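PDB 2HR2: hypothetical protein from Chlorobium tepidum, which is of unknown function but has a TPR-like alpha-alpha superhelix, and by analogy with that family may serve as a scaffold for binding other proteins or peptides. Local coordinates for residues Q19-V23 with A24-D28; A53-D56 with A57-A61; S72-E75 with A76-A80; Y106-A109 with L110-G114. All blocks are in the same frame, centred on the assembly; numbering follows the deposited sequence.

Contact 1: residues Q19-V23 with A24-D28; sequences QRQLV and AGEYD
Gln21, in the last turn of helix 4-24, lies against Glu26, the N-cap residue of helix 27-41, so that two side chains five positions apart meet round a tight turn. Gln21 CB lies 3.8 Å from Glu26 O. With CG beside the backbone N and anti to the carbonyl carbon (chi1 -71°), the extended chain passes the Glu26 carboxylate, and Gln21 CG comes 4.0 Å from Glu26 OE1. At the tip, the amide and carboxylate planes are 41° apart; Gln21 NE2 stays 4.1 Å from Glu26 OE1, too far for a hydrogen bond, while Gln21 OE1 is hydrogen-bonded to Asn33 ND2, which limits the rotation of the amide. A Schellman motif ends helix 4-24 at this turn: Glu26 N bonds to Gln21 O at 2.9 Å, and Gly25 N reaches Leu22 O at 3.1 Å. Gly25 takes the positive phi of 80° easily because it has no CB. Leu22 O is gripped a second time by a water, which donates to it and is also hydrogen-bonded to Tyr27 OH (2.7 Å). Leu22 CD2 meets the edge of the Tyr27 ring, 4.0 Å from Tyr27 CD1. The hydrocarbon suits its buried place: Leu22 packs on Ala30 of helix 27-41 and on Glu65 and Ala66 of helix 52-69, while Tyr27 touches Leu70 in the loop beyond, so the turn between the first two helices rests against the third.

Contact 2: residues A53-D56 with A57-A61; sequences AGFD and AFCHA
In the first turns of helix 52-69, part of the alpha-alpha superhelix, Phe55 and Cys59 form a sulfur-aromatic contact one helical turn apart. Cys59 SG sits over one face of the Phe55 ring, 4.0 Å from its centroid and 30° off the normal, with Phe55 CE2 its closest ring atom. Phe55 CG is anti to the backbone N (chi1 -173°), which stands the ring out from the helix with one face turned to the sulfur of the next turn. Both residues are buried against Leu15 of helix 4-24, a place suited to a ring and a small polarisable sulfur. Asp56 O is gripped twice by His60: the backbone N donates at 2.9 Å, and ND1 adds a weak, bent bond (123°). Phe58 N bonds to Gly54 O at 3.0 Å, and the Phe58 ring passes obliquely near the same carbonyl. That ring also touches Leu15 and, in helix 97-114, Glu97 and Leu100; an alanine here would probably open a gap where helix 52-69 meets helices 4-24 and 97-114, leaving Leu15 and Leu100 with less to pack on. The Cys59 sulfur over the Phe55 ring is thus an i to i+4 sulfur-aromatic contact within one helix, on a face packed against helix 4-24 of the TPR-like superhelix.

Contact 3: residues S72-E75 with A76-A80; sequences SFDE and ALHSA
Asp74 and His78 lie side by side and point the same way, one turn apart near the start of helix 73-90. Asp74 OD1 comes 3.7 Å from His78 CD2, with the carboxylate and the ring turned 55° from each other. Asp74 O meets the same ring at its edge, in plane, 3.4 Å from His78 CD2. The backbone bond from His78 N to Asp74 O is weak, at 3.3 Å. The turns that hold this pair are firmer: Leu77 N bonds to Phe73 O at 2.9 Å, and Ala76 N bonds at 3.1 Å to Ser72 O, on the N-cap residue. Ala76, small and buried, lets the helix pack on Leu67 of helix 52-69. Farther round, Ser79 N bonds to Glu75 O at 3.1 Å. The Ser79 hydroxyl, anti to the backbone N (chi1 -172°), is directed to His60 O in helix 52-69, so a buried polar group is paired with a carbonyl. An aspartate suits the first turn of a helix, where its negative charge would probably be eased by the N-terminal end. With Asp74 OD1 still 4.0 Å from His78 NE2, no ion pair forms, though the nearby carboxylate may modestly favour a protonated imidazole.

Contact 4: residues Y106-A109 with L110-G114; sequences YSRA and LALDG
Leu112 N donates to Arg108 O at 2.9 Å, nearly straight at 170°, in helix 97-114 of the TPR-like superhelix. The side chains of these two residues also meet: Leu112 CD1 lies over one face of the guanidinium, 3.5 Å from Arg108 NH1. Arg108 is extended from CG to NE, so its aliphatic part runs past the leucine before the charged group starts, and Leu112 CD1 is 3.9 Å from Arg108 CG. The polar end is held from elsewhere, by a salt bridge from NE to Asp81 and a weak, long ion pair with Glu124, so an arginine serves here both as hydrocarbon and as cation. One turn apart, Tyr106 and Leu110 make a CH-pi contact: Leu110 CG sits over a face of the ring, 4.2 Å from the centroid and 14° off its normal, and Leu110 CD1 comes 3.6 Å from Tyr106 CE2. Tyr106 CG, anti to the backbone N (chi1 -178°), brings the ring over the leucine, and its surroundings include Val128, Met145 and Val148 of the following helices. Replacing this tyrosine by a serine would probably leave Leu110 uncovered on that face and open a gap toward Val128 and Val148. Small Ala109 and Ala111 let other helices approach: Ala109 meets Glu124 and Phe125, and Ala111 meets Leu77. Asp113 forms a salt bridge with Arg152 of helix 142-157, while Asp113 N closes a further turn on Ala109 O, 3.0 Å away.

From the N terminus, contact 1 is the one that closes a turn, joining the end of helix 4-24 to the start of helix 27-41. Contacts 2, 3 and 4 each lie along a single helix, namely 52-69, 73-90 and 97-114. All follow in series, and none nests within or crosses another. Contact 1 stands apart, its nearest atoms about 5 Å from contact 2. Contacts 2 and 3 are joined by the bond between Ser79 and His60, which links consecutive helices. Contacts 3 and 4 pack side by side, the Phe73 ring on Gly114 and its carbonyl O against Ala111, Leu77 on Arg108, continuing the stacking of the superhelix.

Contact 1: residues Q19-V23 with A24-D28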
loop_
_atom_site.group_PDB
_atom_site.type_symbol
_atom_site.label_atom_id
_atom_site.label_comp_id
_atom_site.label_asym_id
_atom_site.label_seq_id
_atom_site.Cartn_x
_atom_site.Cartn_y
_atom_site.Cartn_z
ATOM N N GLN A 19 3.285 -4.166 -9.442
ATOM C CA GLN A 19 2.576 -2.905 -9.665
ATOM C C GLN A 19 1.723 -2.915 -10.936
ATOM O O GLN A 19 0.614 -2.372 -10.925
ATOM C CB GLN A 19 3.550 -1.734 -9.635
ATOM C CG GLN A 19 4.095 -1.479 -8.230
ATOM C CD GLN A 19 5.312 -0.580 -8.215
ATOM O OE1 GLN A 19 5.825 -0.182 -9.262
ATOM N NE2 GLN A 19 5.796 -0.271 -7.018
ATOM N N ARG A 20 2.219 -3.518 -12.016
ATOM C CA ARG A 20 1.436 -3.630 -13.249
ATOM C C ARG A 20 0.262 -4.583 -13.033
ATOM O O ARG A 20 -0.835 -4.360 -13.550
ATOM C CB ARG A 20 2.286 -4.107 -14.435
ATOM C CG ARG A 20 3.420 -3.166 -14.805
ATOM C CD ARG A 20 3.894 -3.367 -16.242
ATOM N NE ARG A 20 4.227 -4.756 -16.554
ATOM C CZ ARG A 20 5.362 -5.368 -16.220
ATOM N NH1 ARG A 20 6.309 -4.746 -15.518
ATOM N NH2 ARG A 20 5.537 -6.629 -16.573
ATOM N N GLN A 21 0.502 -5.639 -12.263
ATOM C CA GLN A 21 -0.528 -6.626 -11.960
ATOM C C GLN A 21 -1.661 -6.039 -11.101
ATOM O O GLN A 21 -2.815 -6.409 -11.278
ATOM C CB GLN A 21 0.108 -7.857 -11.313
ATOM C CG GLN A 21 0.918 -8.660 -12.317
ATOM C CD GLN A 21 1.843 -9.699 -11.699
ATOM O OE1 GLN A 21 2.309 -9.564 -10.563
ATOM N NE2 GLN A 21 2.134 -10.740 -12.474
ATOM N N LEU A 22 -1.336 -5.131 -10.181
ATOM C CA LEU A 22 -2.361 -4.466 -9.370
ATOM C C LEU A 22 -3.286 -3.669 -10.278
ATOM O O LEU A 22 -4.501 -3.740 -10.141
ATOM C CB LEU A 22 -1.754 -3.527 -8.328
ATOM C CG LEU A 22 -1.023 -4.142 -7.129
ATOM C CD1 LEU A 22 -0.268 -3.071 -6.341
ATOM C CD2 LEU A 22 -1.987 -4.905 -6.221
ATOM N N VAL A 23 -2.707 -2.915 -11.207
ATOM C CA VAL A 23 -3.487 -2.134 -12.169
ATOM C C VAL A 23 -4.399 -3.036 -13.002
ATOM O O VAL A 23 -5.534 -2.678 -13.290
ATOM C CB VAL A 23 -2.552 -1.315 -13.116
ATOM C CG1 VAL A 23 -3.290 -0.796 -14.357
ATOM C CG2 VAL A 23 -1.901 -0.171 -12.348
ATOM N N ALA A 24 -3.894 -4.209 -13.375
ATOM C CA ALA A 24 -4.648 -5.169 -14.185
ATOM C C ALA A 24 -5.657 -6.008 -13.398
ATOM O O ALA A 24 -6.414 -6.761 -13.990
ATOM C CB ALA A 24 -3.681 -6.097 -14.911
ATOM N N GLY A 25 -5.657 -5.898 -12.076
ATOM C CA GLY A 25 -6.570 -6.665 -11.244
ATOM C C GLY A 25 -6.139 -8.101 -10.986
ATOM O O GLY A 25 -6.939 -8.915 -10.525
ATOM N N GLU A 26 -4.881 -8.420 -11.283
ATOM C CA GLU A 26 -4.333 -9.746 -11.023
ATOM C C GLU A 26 -3.752 -9.734 -9.614
ATOM O O GLU A 26 -2.533 -9.763 -9.432
ATOM C CB GLU A 26 -3.236 -10.084 -12.030
ATOM C CG GLU A 26 -3.696 -10.143 -13.463
ATOM C CD GLU A 26 -2.599 -10.589 -14.417
ATOM O OE1 GLU A 26 -1.608 -11.210 -13.967
ATOM O OE2 GLU A 26 -2.738 -10.338 -15.629
ATOM N N TYR A 27 -4.635 -9.704 -8.620
ATOM C CA TYR A 27 -4.217 -9.568 -7.226
ATOM C C TYR A 27 -3.449 -10.761 -6.659
ATOM O O TYR A 27 -2.535 -10.574 -5.855
ATOM C CB TYR A 27 -5.417 -9.232 -6.339
ATOM C CG TYR A 27 -6.139 -7.972 -6.758
ATOM C CD1 TYR A 27 -5.452 -6.770 -6.895
ATOM C CD2 TYR A 27 -7.510 -7.971 -6.985
ATOM C CE1 TYR A 27 -6.098 -5.605 -7.278
ATOM C CE2 TYR A 27 -8.172 -6.805 -7.360
ATOM C CZ TYR A 27 -7.458 -5.624 -7.506
ATOM O OH TYR A 27 -8.092 -4.462 -7.871
ATOM N N ASP A 28 -3.816 -11.974 -7.064
ATOM C CA ASP A 28 -3.109 -13.182 -6.627
ATOM C C ASP A 28 -1.634 -13.112 -7.021
ATOM O O ASP A 28 -0.749 -13.369 -6.205
ATOM C CB ASP A 28 -3.707 -14.447 -7.266
ATOM C CG ASP A 28 -5.088 -14.808 -6.721
ATOM O OD1 ASP A 28 -5.277 -14.797 -5.488
ATOM O OD2 ASP A 28 -5.981 -15.150 -7.525
HETATM O O HOH W 1 -7.066 -2.741 -9.702
#

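Contact 2: residues A53-D56 with A57-A61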
loop_
_atom_site.group_PDB
_atom_site.type_symbol
_atom_site.label_atom_id
_atom_site.label_comp_id
_atom_site.label_asym_id
_atom_site.label_seq_id
_atom_site.Cartn_x
_atom_site.Cartn_y
_atom_site.Cartn_z
ATOM N N ALA A 53 14.276 -0.072 4.301
ATOM C CA ALA A 53 13.095 0.457 4.975
ATOM C C ALA A 53 12.053 0.954 3.972
ATOM O O ALA A 53 10.875 0.589 4.049
ATOM C CB ALA A 53 13.492 1.570 5.926
ATOM N N GLY A 54 12.505 1.777 3.028
ATOM C CA GLY A 54 11.638 2.319 1.988
ATOM C C GLY A 54 11.132 1.261 1.027
ATOM O O GLY A 54 9.955 1.243 0.694
ATOM N N PHE A 55 12.021 0.376 0.592
ATOM C CA PHE A 55 11.644 -0.677 -0.334
ATOM C C PHE A 55 10.609 -1.620 0.279
ATOM O O PHE A 55 9.635 -1.978 -0.382
ATOM C CB PHE A 55 12.870 -1.459 -0.791
ATOM C CG PHE A 55 12.577 -2.456 -1.868
ATOM C CD1 PHE A 55 12.453 -2.047 -3.185
ATOM C CD2 PHE A 55 12.423 -3.800 -1.569
ATOM C CE1 PHE A 55 12.182 -2.956 -4.183
ATOM C CE2 PHE A 55 12.154 -4.720 -2.567
ATOM C CZ PHE A 55 12.032 -4.297 -3.874
ATOM N N ASP A 56 10.819 -2.021 1.530
ATOM C CA ASP A 56 9.858 -2.886 2.222
ATOM C C ASP A 56 8.498 -2.184 2.386
ATOM O O ASP A 56 7.445 -2.826 2.280
ATOM C CB ASP A 56 10.404 -3.360 3.580
ATOM C CG ASP A 56 11.548 -4.372 3.444
ATOM O OD1 ASP A 56 11.637 -5.063 2.409
ATOM O OD2 ASP A 56 12.357 -4.489 4.388
ATOM N N ALA A 57 8.523 -0.874 2.622
ATOM C CA ALA A 57 7.288 -0.101 2.743
ATOM C C ALA A 57 6.489 -0.124 1.443
ATOM O O ALA A 57 5.269 -0.279 1.460
ATOM C CB ALA A 57 7.600 1.333 3.136
ATOM N N PHE A 58 7.185 0.026 0.323
ATOM C CA PHE A 58 6.558 0.024 -0.992
ATOM C C PHE A 58 5.943 -1.348 -1.263
ATOM O O PHE A 58 4.824 -1.439 -1.766
ATOM C CB PHE A 58 7.597 0.362 -2.064
ATOM C CG PHE A 58 8.014 1.819 -2.107
ATOM C CD1 PHE A 58 7.984 2.641 -0.977
ATOM C CD2 PHE A 58 8.529 2.344 -3.286
ATOM C CE1 PHE A 58 8.402 3.961 -1.043
ATOM C CE2 PHE A 58 8.951 3.663 -3.358
ATOM C CZ PHE A 58 8.888 4.473 -2.234
ATOM N N CYS A 59 6.671 -2.408 -0.916
ATOM C CA CYS A 59 6.183 -3.774 -1.093
ATOM C C CYS A 59 4.945 -4.042 -0.238
ATOM O O CYS A 59 3.980 -4.652 -0.715
ATOM C CB CYS A 59 7.273 -4.794 -0.745
ATOM S SG CYS A 59 8.705 -4.777 -1.838
ATOM N N HIS A 60 4.980 -3.601 1.020
ATOM C CA HIS A 60 3.835 -3.768 1.926
ATOM C C HIS A 60 2.593 -2.986 1.477
ATOM O O HIS A 60 1.465 -3.445 1.677
ATOM C CB HIS A 60 4.191 -3.376 3.363
ATOM C CG HIS A 60 4.974 -4.414 4.104
ATOM N ND1 HIS A 60 6.288 -4.231 4.479
ATOM C CD2 HIS A 60 4.626 -5.646 4.543
ATOM C CE1 HIS A 60 6.711 -5.303 5.125
ATOM N NE2 HIS A 60 5.723 -6.177 5.176
ATOM N N ALA A 61 2.794 -1.805 0.896
ATOM C CA ALA A 61 1.682 -1.011 0.387
ATOM C C ALA A 61 1.015 -1.767 -0.751
ATOM O O ALA A 61 -0.208 -1.927 -0.774
ATOM C CB ALA A 61 2.173 0.338 -0.105
#

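Contact 3: residues S72-E75 with A76-A80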
loop_
_atom_site.group_PDB
_atom_site.type_symbol
_atom_site.label_atom_id
_atom_site.label_comp_id
_atom_site.label_asym_id
_atom_site.label_seq_id
_atom_site.Cartn_x
_atom_site.Cartn_y
_atom_site.Cartn_z
ATOM N N SER A 72 -9.006 -10.549 1.559
ATOM C CA SER A 72 -8.264 -11.225 2.618
ATOM C C SER A 72 -7.876 -10.086 3.549
ATOM O O SER A 72 -6.721 -9.672 3.614
ATOM C CB SER A 72 -7.026 -11.918 2.051
ATOM O OG SER A 72 -6.254 -12.496 3.087
ATOM N N PHE A 73 -8.866 -9.591 4.276
ATOM C CA PHE A 73 -8.708 -8.374 5.072
ATOM C C PHE A 73 -7.776 -8.433 6.277
ATOM O O PHE A 73 -7.131 -7.429 6.596
ATOM C CB PHE A 73 -10.078 -7.846 5.502
ATOM C CG PHE A 73 -10.987 -7.513 4.349
ATOM C CD1 PHE A 73 -10.652 -6.506 3.453
ATOM C CD2 PHE A 73 -12.188 -8.190 4.173
ATOM C CE1 PHE A 73 -11.490 -6.183 2.391
ATOM C CE2 PHE A 73 -13.034 -7.874 3.119
ATOM C CZ PHE A 73 -12.684 -6.867 2.225
ATOM N N ASP A 74 -7.704 -9.575 6.951
ATOM C CA ASP A 74 -6.832 -9.679 8.113
ATOM C C ASP A 74 -5.370 -9.491 7.690
ATOM O O ASP A 74 -4.653 -8.683 8.278
ATOM C CB ASP A 74 -7.033 -11.002 8.840
ATOM C CG ASP A 74 -6.496 -10.975 10.265
ATOM O OD1 ASP A 74 -6.005 -9.915 10.719
ATOM O OD2 ASP A 74 -6.579 -12.020 10.945
ATOM N N GLU A 75 -4.943 -10.216 6.660
ATOM C CA GLU A 75 -3.575 -10.092 6.153
ATOM C C GLU A 75 -3.323 -8.713 5.551
ATOM O O GLU A 75 -2.221 -8.180 5.656
ATOM C CB GLU A 75 -3.272 -11.178 5.118
ATOM C CG GLU A 75 -3.312 -12.608 5.669
ATOM C CD GLU A 75 -2.997 -13.673 4.617
ATOM O OE1 GLU A 75 -2.652 -13.313 3.463
ATOM O OE2 GLU A 75 -3.091 -14.877 4.953
ATOM N N ALA A 76 -4.342 -8.145 4.911
ATOM C CA ALA A 76 -4.240 -6.814 4.310
ATOM C C ALA A 76 -3.971 -5.752 5.370
ATOM O O ALA A 76 -3.100 -4.896 5.193
ATOM C CB ALA A 76 -5.511 -6.476 3.536
ATOM N N LEU A 77 -4.715 -5.823 6.470
ATOM C CA LEU A 77 -4.563 -4.881 7.568
ATOM C C LEU A 77 -3.142 -4.884 8.110
ATOM O O LEU A 77 -2.557 -3.822 8.327
ATOM C CB LEU A 77 -5.550 -5.219 8.691
ATOM C CG LEU A 77 -5.540 -4.334 9.938
ATOM C CD1 LEU A 77 -5.735 -2.876 9.579
ATOM C CD2 LEU A 77 -6.620 -4.789 10.894
ATOM N N HIS A 78 -2.590 -6.076 8.323
ATOM C CA HIS A 78 -1.232 -6.198 8.853
ATOM C C HIS A 78 -0.169 -5.680 7.890
ATOM O O HIS A 78 0.800 -5.056 8.317
ATOM C CB HIS A 78 -0.952 -7.605 9.384
ATOM C CG HIS A 78 -1.546 -7.827 10.742
ATOM N ND1 HIS A 78 -0.876 -7.505 11.906
ATOM C CD2 HIS A 78 -2.773 -8.255 11.125
ATOM C CE1 HIS A 78 -1.648 -7.762 12.946
ATOM N NE2 HIS A 78 -2.805 -8.218 12.499
ATOM N N SER A 79 -0.369 -5.896 6.596
ATOM C CA SER A 79 0.575 -5.406 5.610
ATOM C C SER A 79 0.514 -3.878 5.538
ATOM O O SER A 79 1.550 -3.221 5.482
ATOM C CB SER A 79 0.307 -6.027 4.249
ATOM O OG SER A 79 1.338 -5.686 3.347
ATOM N N ALA A 80 -0.693 -3.317 5.558
ATOM C CA ALA A 80 -0.857 -1.865 5.530
ATOM C C ALA A 80 -0.223 -1.211 6.765
ATOM O O ALA A 80 0.427 -0.174 6.649
ATOM C CB ALA A 80 -2.320 -1.493 5.420
#

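Contact 4: residues Y106-A109 with L110-G114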
loop_
_atom_site.group_PDB
_atom_site.type_symbol
_atom_site.label_atom_id
_atom_site.label_comp_id
_atom_site.label_asym_id
_atom_site.label_seq_id
_atom_site.Cartn_x
_atom_site.Cartn_y
_atom_site.Cartn_z
ATOM N N TYR A 106 -5.753 3.894 2.506
ATOM C CA TYR A 106 -6.982 3.436 1.874
ATOM C C TYR A 106 -7.170 1.942 2.090
ATOM O O TYR A 106 -8.262 1.507 2.442
ATOM C CB TYR A 106 -6.944 3.776 0.390
ATOM C CG TYR A 106 -8.187 3.403 -0.379
ATOM C CD1 TYR A 106 -9.399 4.036 -0.124
ATOM C CD2 TYR A 106 -8.139 2.458 -1.397
ATOM C CE1 TYR A 106 -10.539 3.713 -0.842
ATOM C CE2 TYR A 106 -9.267 2.129 -2.109
ATOM C CZ TYR A 106 -10.465 2.759 -1.833
ATOM O OH TYR A 106 -11.586 2.433 -2.562
ATOM N N SER A 107 -6.107 1.164 1.895
ATOM C CA SER A 107 -6.153 -0.279 2.140
ATOM C C SER A 107 -6.542 -0.579 3.590
ATOM O O SER A 107 -7.325 -1.493 3.851
ATOM C CB SER A 107 -4.796 -0.931 1.834
ATOM O OG SER A 107 -4.466 -0.878 0.456
ATOM N N ARG A 108 -5.990 0.193 4.525
ATOM C CA ARG A 108 -6.292 0.015 5.934
ATOM C C ARG A 108 -7.765 0.270 6.210
ATOM O O ARG A 108 -8.388 -0.465 6.977
ATOM C CB ARG A 108 -5.435 0.936 6.799
ATOM C CG ARG A 108 -5.654 0.721 8.286
ATOM C CD ARG A 108 -4.555 1.326 9.122
ATOM N NE ARG A 108 -4.632 0.812 10.488
ATOM C CZ ARG A 108 -5.393 1.316 11.450
ATOM N NH1 ARG A 108 -6.186 2.356 11.239
ATOM N NH2 ARG A 108 -5.369 0.750 12.643
ATOM N N ALA A 109 -8.314 1.311 5.589
ATOM C CA ALA A 109 -9.728 1.635 5.751
ATOM C C ALA A 109 -10.603 0.497 5.224
ATOM O O ALA A 109 -11.537 0.071 5.901
ATOM C CB ALA A 109 -10.060 2.930 5.040
ATOM N N LEU A 110 -10.283 0.000 4.025
ATOM C CA LEU A 110 -11.024 -1.112 3.425
ATOM C C LEU A 110 -10.928 -2.376 4.271
ATOM O O LEU A 110 -11.903 -3.112 4.394
ATOM C CB LEU A 110 -10.514 -1.432 2.019
ATOM C CG LEU A 110 -10.676 -0.408 0.894
ATOM C CD1 LEU A 110 -9.993 -0.919 -0.375
ATOM C CD2 LEU A 110 -12.142 -0.088 0.635
ATOM N N ALA A 111 -9.750 -2.627 4.836
ATOM C CA ALA A 111 -9.529 -3.808 5.662
ATOM C C ALA A 111 -10.337 -3.741 6.953
ATOM O O ALA A 111 -11.014 -4.702 7.312
ATOM C CB ALA A 111 -8.048 -3.973 5.968
ATOM N N LEU A 112 -10.259 -2.608 7.646
ATOM C CA LEU A 112 -11.015 -2.409 8.878
ATOM C C LEU A 112 -12.508 -2.546 8.621
ATOM O O LEU A 112 -13.227 -3.147 9.416
ATOM C CB LEU A 112 -10.730 -1.028 9.470
ATOM C CG LEU A 112 -9.339 -0.820 10.070
ATOM C CD1 LEU A 112 -9.060 0.659 10.283
ATOM C CD2 LEU A 112 -9.184 -1.603 11.372
ATOM N N ASP A 113 -12.959 -1.993 7.500
ATOM C CA ASP A 113 -14.365 -2.049 7.120
ATOM C C ASP A 113 -14.770 -3.500 6.832
ATOM O O ASP A 113 -15.820 -3.964 7.289
ATOM C CB ASP A 113 -14.592 -1.157 5.901
ATOM C CG ASP A 113 -16.060 -0.976 5.554
ATOM O OD1 ASP A 113 -16.934 -1.406 6.334
ATOM O OD2 ASP A 113 -16.332 -0.376 4.489
ATOM N N GLY A 114 -13.920 -4.214 6.097
ATOM C CA GLY A 114 -14.158 -5.620 5.773
ATOM C C GLY A 114 -14.196 -6.543 6.985
ATOM O O GLY A 114 -14.852 -7.579 6.956
#